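PDB 5OQR: condensin complex subunit 3 from Schizosaccharomyces pombe, which serves as a regulatory subunit of the condensin complex, which is required to convert interphase chromatin into condensed, mitotic-like chromosomes. Local coordinates for residues G637-Q642 against H704-H709; D684-Y689 against K736-T741. All blocks are in the same frame, centred on the assembly; numbering follows the deposited sequence.

Contact 1: residues G637-Q642 against H704-H709; sequences GAHENQ and HNVHLH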
# COMPACT_ATOMS: atom_id res chain seq x y z
N GLY A 637 14.34 -13.03 7.02
CA GLY A 637 15.07 -13.82 6.05
C GLY A 637 15.99 -14.85 6.67
O GLY A 637 16.16 -15.94 6.13
N ALA A 638 16.58 -14.52 7.82
CA ALA A 638 17.55 -15.40 8.45
C ALA A 638 17.44 -15.28 9.96
O ALA A 638 17.14 -14.21 10.50
CB ALA A 638 18.98 -15.07 8.00
N HIS A 639 17.70 -16.40 10.64
CA HIS A 639 17.77 -16.38 12.10
C HIS A 639 18.86 -15.42 12.59
O HIS A 639 18.71 -14.77 13.63
CB HIS A 639 18.03 -17.79 12.63
CG HIS A 639 18.60 -17.82 14.02
ND1 HIS A 639 17.80 -17.83 15.14
CD2 HIS A 639 19.88 -17.83 14.46
CE1 HIS A 639 18.57 -17.85 16.22
NE2 HIS A 639 19.83 -17.85 15.83
N GLU A 640 19.96 -15.33 11.84
CA GLU A 640 21.07 -14.48 12.27
C GLU A 640 20.71 -13.01 12.19
O GLU A 640 21.30 -12.19 12.91
CB GLU A 640 22.31 -14.77 11.41
CG GLU A 640 22.88 -16.16 11.59
CD GLU A 640 22.08 -17.23 10.88
OE1 GLU A 640 21.11 -16.88 10.18
OE2 GLU A 640 22.41 -18.43 11.02
N ASN A 641 19.77 -12.64 11.32
CA ASN A 641 19.36 -11.24 11.24
C ASN A 641 18.51 -10.85 12.44
O ASN A 641 18.64 -9.73 12.96
CB ASN A 641 18.60 -10.98 9.94
CG ASN A 641 19.50 -11.02 8.72
OD1 ASN A 641 20.72 -10.96 8.84
ND2 ASN A 641 18.89 -11.12 7.55
N GLN A 642 17.64 -11.75 12.89
CA GLN A 642 16.87 -11.48 14.10
C GLN A 642 17.78 -11.33 15.31
O GLN A 642 17.53 -10.50 16.19
CB GLN A 642 15.84 -12.59 14.33
CG GLN A 642 14.84 -12.73 13.20
CD GLN A 642 13.70 -13.68 13.53
OE1 GLN A 642 13.92 -14.86 13.77
NE2 GLN A 642 12.48 -13.16 13.55
N HIS A 704 20.38 -20.59 19.76
CA HIS A 704 19.80 -19.94 20.92
C HIS A 704 18.61 -19.09 20.49
O HIS A 704 18.63 -18.44 19.44
CB HIS A 704 20.84 -19.09 21.63
CG HIS A 704 22.01 -19.87 22.13
ND1 HIS A 704 21.93 -20.72 23.21
CD2 HIS A 704 23.29 -19.96 21.68
CE1 HIS A 704 23.11 -21.28 23.42
NE2 HIS A 704 23.95 -20.84 22.50
N ASN A 705 17.56 -19.13 21.30
CA ASN A 705 16.36 -18.36 21.02
C ASN A 705 16.65 -16.87 21.12
O ASN A 705 17.24 -16.41 22.10
CB ASN A 705 15.25 -18.76 21.98
CG ASN A 705 13.91 -18.16 21.62
OD1 ASN A 705 13.53 -17.12 22.15
ND2 ASN A 705 13.20 -18.81 20.71
N VAL A 706 16.24 -16.12 20.09
CA VAL A 706 16.52 -14.69 20.06
C VAL A 706 15.80 -13.98 21.20
O VAL A 706 16.33 -13.04 21.80
CB VAL A 706 16.13 -14.10 18.69
CG1 VAL A 706 16.41 -12.60 18.65
CG2 VAL A 706 16.88 -14.80 17.57
N HIS A 707 14.58 -14.41 21.51
CA HIS A 707 13.81 -13.74 22.55
C HIS A 707 14.37 -14.03 23.93
O HIS A 707 14.41 -13.14 24.79
CB HIS A 707 12.34 -14.15 22.46
CG HIS A 707 11.52 -13.28 21.56
ND1 HIS A 707 10.18 -13.49 21.34
CD2 HIS A 707 11.85 -12.19 20.82
CE1 HIS A 707 9.71 -12.57 20.52
NE2 HIS A 707 10.71 -11.77 20.19
N LEU A 708 14.82 -15.26 24.17
CA LEU A 708 15.50 -15.54 25.43
C LEU A 708 16.84 -14.83 25.49
O LEU A 708 17.28 -14.42 26.57
CB LEU A 708 15.67 -17.04 25.62
CG LEU A 708 15.96 -17.49 27.06
CD1 LEU A 708 14.78 -17.18 27.97
CD2 LEU A 708 16.28 -18.97 27.09
N HIS A 709 17.51 -14.67 24.34
CA HIS A 709 18.70 -13.84 24.28
C HIS A 709 18.36 -12.38 24.56
O HIS A 709 19.13 -11.67 25.20
CB HIS A 709 19.38 -13.99 22.92
CG HIS A 709 20.46 -12.98 22.67
ND1 HIS A 709 20.39 -12.04 21.67
CD2 HIS A 709 21.63 -12.76 23.31
CE1 HIS A 709 21.47 -11.29 21.69
NE2 HIS A 709 22.24 -11.71 22.68
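Gln642 and Val706 bring the two backbones closest, with CA of Gln642 and CA of Val706 6.8 Å apart. Both segments are helix beginnings: Ala638 stands at the N-cap of helix 639-661, Asn705 at that of helix 706-717, and their first turns lie side by side. Val706 is the side chain that fills the gap, and its two methyls have separate jobs. With CG1 anti to the backbone N (chi1 179°), that branch is directed at the main chain of Gln642, where CG1 of Val706 comes 3.4 Å from O of Gln642. CG2 goes to side chains: it sits 4.1 Å from CB of Gln642 and 3.7 Å from CE1 of the His639 ring, which it meets obliquely. The imidazole swings across because its CG is anti to N (chi1 159°). The ring then presents an edge to the backbone ahead of the second helix, with CE1 of His639 3.3 Å from O of His704 and the oxygen near the ring plane. The joining is by van der Waals contact, partly against carbonyl oxygens, while the buried amide of Gln642 turns to other parts of the chain: NE2 donates to O of Trp682, at the end of helix 669-682. Asn705 fastens its own helix start. Its OD1 takes N of Leu708 at 3.0 Å, in the carbonyl plane on a lone pair, and more weakly N of His707. Trp643 and Ala646, further along helix 639-661, continue the cover over Val706. Two helix starts side by side, one of them capped by Asn705 and joined chiefly through Val706, with 705-709 at the start of the ninth HEAT repeat, belong to the helix-on-helix stacking of an alpha-solenoid.

Contact 2: residues D684-Y689 against K736-T741; sequences DNEKLY and KLKIPT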
# COMPACT_ATOMS: atom_id res chain seq x y z
N ASP A 684 10.90 -12.26 16.56
CA ASP A 684 10.17 -13.48 16.87
C ASP A 684 10.56 -14.58 15.89
O ASP A 684 10.40 -14.43 14.68
CB ASP A 684 8.67 -13.21 16.82
CG ASP A 684 7.84 -14.40 17.28
OD1 ASP A 684 8.35 -15.54 17.27
OD2 ASP A 684 6.67 -14.18 17.65
N ASN A 685 11.07 -15.69 16.42
CA ASN A 685 11.52 -16.79 15.57
C ASN A 685 10.36 -17.39 14.78
O ASN A 685 10.57 -17.93 13.69
CB ASN A 685 12.20 -17.87 16.41
CG ASN A 685 12.69 -19.03 15.58
OD1 ASN A 685 12.07 -20.10 15.56
ND2 ASN A 685 13.80 -18.83 14.88
N GLU A 686 9.14 -17.32 15.32
CA GLU A 686 8.00 -17.90 14.63
C GLU A 686 7.70 -17.21 13.31
O GLU A 686 7.10 -17.82 12.43
CB GLU A 686 6.76 -17.84 15.54
CG GLU A 686 5.52 -18.52 14.97
CD GLU A 686 5.69 -20.02 14.83
OE1 GLU A 686 6.67 -20.56 15.39
OE2 GLU A 686 4.84 -20.66 14.17
N LYS A 687 8.12 -15.96 13.15
CA LYS A 687 7.77 -15.17 11.98
C LYS A 687 8.77 -15.30 10.84
O LYS A 687 8.74 -14.49 9.91
CB LYS A 687 7.62 -13.70 12.36
CG LYS A 687 6.55 -13.43 13.41
CD LYS A 687 5.93 -12.06 13.22
CE LYS A 687 5.28 -11.55 14.49
NZ LYS A 687 4.29 -12.51 15.05
N LEU A 688 9.67 -16.28 10.89
CA LEU A 688 10.60 -16.48 9.79
C LEU A 688 9.88 -17.06 8.58
O LEU A 688 9.02 -17.94 8.71
CB LEU A 688 11.74 -17.41 10.22
CG LEU A 688 12.83 -16.82 11.11
CD1 LEU A 688 13.80 -17.89 11.55
CD2 LEU A 688 13.57 -15.70 10.41
N TYR A 689 10.23 -16.56 7.40
CA TYR A 689 9.64 -17.08 6.17
C TYR A 689 10.02 -18.54 5.96
O TYR A 689 9.19 -19.36 5.56
CB TYR A 689 10.10 -16.24 4.98
CG TYR A 689 9.67 -14.78 5.04
CD1 TYR A 689 8.44 -14.42 5.55
CD2 TYR A 689 10.51 -13.77 4.58
CE1 TYR A 689 8.05 -13.10 5.61
CE2 TYR A 689 10.13 -12.45 4.63
CZ TYR A 689 8.90 -12.11 5.15
OH TYR A 689 8.51 -10.79 5.20
N LYS A 736 6.03 -9.76 27.30
CA LYS A 736 5.61 -9.92 25.91
C LYS A 736 6.48 -10.90 25.14
O LYS A 736 6.08 -11.34 24.06
CB LYS A 736 5.62 -8.57 25.20
CG LYS A 736 4.90 -7.47 25.95
CD LYS A 736 5.04 -6.13 25.26
CE LYS A 736 4.42 -5.01 26.08
NZ LYS A 736 2.98 -5.25 26.37
N LEU A 737 7.65 -11.25 25.67
CA LEU A 737 8.54 -12.17 24.98
C LEU A 737 7.83 -13.50 24.71
O LEU A 737 6.95 -13.93 25.46
CB LEU A 737 9.80 -12.42 25.80
CG LEU A 737 10.68 -11.20 26.08
CD1 LEU A 737 11.79 -11.56 27.05
CD2 LEU A 737 11.26 -10.65 24.79
N LYS A 738 8.22 -14.14 23.61
CA LYS A 738 7.71 -15.45 23.22
C LYS A 738 8.84 -16.45 23.43
O LYS A 738 9.68 -16.65 22.56
CB LYS A 738 7.23 -15.45 21.78
CG LYS A 738 5.80 -14.97 21.60
CD LYS A 738 5.25 -15.38 20.24
CE LYS A 738 4.94 -16.87 20.17
NZ LYS A 738 4.98 -17.39 18.78
N ILE A 739 8.85 -17.07 24.60
CA ILE A 739 9.89 -18.03 24.98
C ILE A 739 9.34 -19.42 24.72
O ILE A 739 8.30 -19.78 25.31
CB ILE A 739 10.29 -17.86 26.45
CG1 ILE A 739 10.55 -16.38 26.77
CG2 ILE A 739 11.52 -18.70 26.76
CD1 ILE A 739 11.64 -15.74 25.94
N PRO A 740 9.96 -20.22 23.86
CA PRO A 740 9.50 -21.61 23.69
C PRO A 740 9.80 -22.44 24.93
O PRO A 740 10.62 -22.08 25.78
CB PRO A 740 10.28 -22.10 22.48
CG PRO A 740 11.45 -21.20 22.37
CD PRO A 740 11.00 -19.87 22.88
N THR A 741 9.11 -23.57 25.02
CA THR A 741 9.20 -24.45 26.18
C THR A 741 10.04 -25.69 25.93
O THR A 741 10.15 -26.54 26.82
CB THR A 741 7.80 -24.88 26.62
OG1 THR A 741 7.20 -25.69 25.61
CG2 THR A 741 6.92 -23.66 26.87
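Asp684 meets Lys738 where the loop after helix 669-682 passes the one after helix 725-736. The close part is at the carboxylate: OD2 of Asp684 lies beside the lysine's methylene chain, with CD of Lys738 3.2 Å away. A bend at chi3 (74°) turns the amine back beside the acid, giving a long salt bridge of 3.8 Å between NZ of Lys738 and OD2 of Asp684. On its own segment the same OD2 has a second, similarly long charge partner in Lys687, and two lysines around one carboxylate would be expected to favour its ionised form. The other oxygen is used locally. OD1 of Asp684 accepts from N of Glu686 at 2.8 Å, the donor standing above the carboxylate plane, and this bond closes an Asx turn leading into the short 3-10 segment 685-686. The turn belongs to an interhelical loop of the alpha-solenoid, beside the ninth HEAT repeat, which holds Lys738. Replacing Asp684 with alanine removes the counter-charge shared by the two lysines and would probably leave the N-H of Glu686 without its acceptor and the turn freer to shift. Buried Asp684 also touches His707 of helix 706-717, so the acid marks the inner side. Outward the contact slackens: Glu686 is exposed and poorly ordered, offering chiefly its CB, 3.7 Å from NZ of Lys738. Its carboxylate stops short of a salt bridge, with OE1 of Glu686 4.9 Å from that same NZ.

Both contacts are partly buried and lie on the same side of the chain's centre, their own centres about 9 Å apart. Contact 1 joins two helix starts and has the more buried centre, Val706 and Gln642; contact 2 joins two loops, Asp684 is the buried one of its three touching residues, and its chemistry is mostly charge, spread over long distances and running out to solvent. They share the long connection between helices 669-682 and 706-717, with 684-689 near its start and His704 and Asn705 at its end. NE2 of Gln642 is probably hydrogen-bonded to O of Asp684, while His707 accepts through ND1 from N of Lys738, ties consistent with the two being packed as one unit.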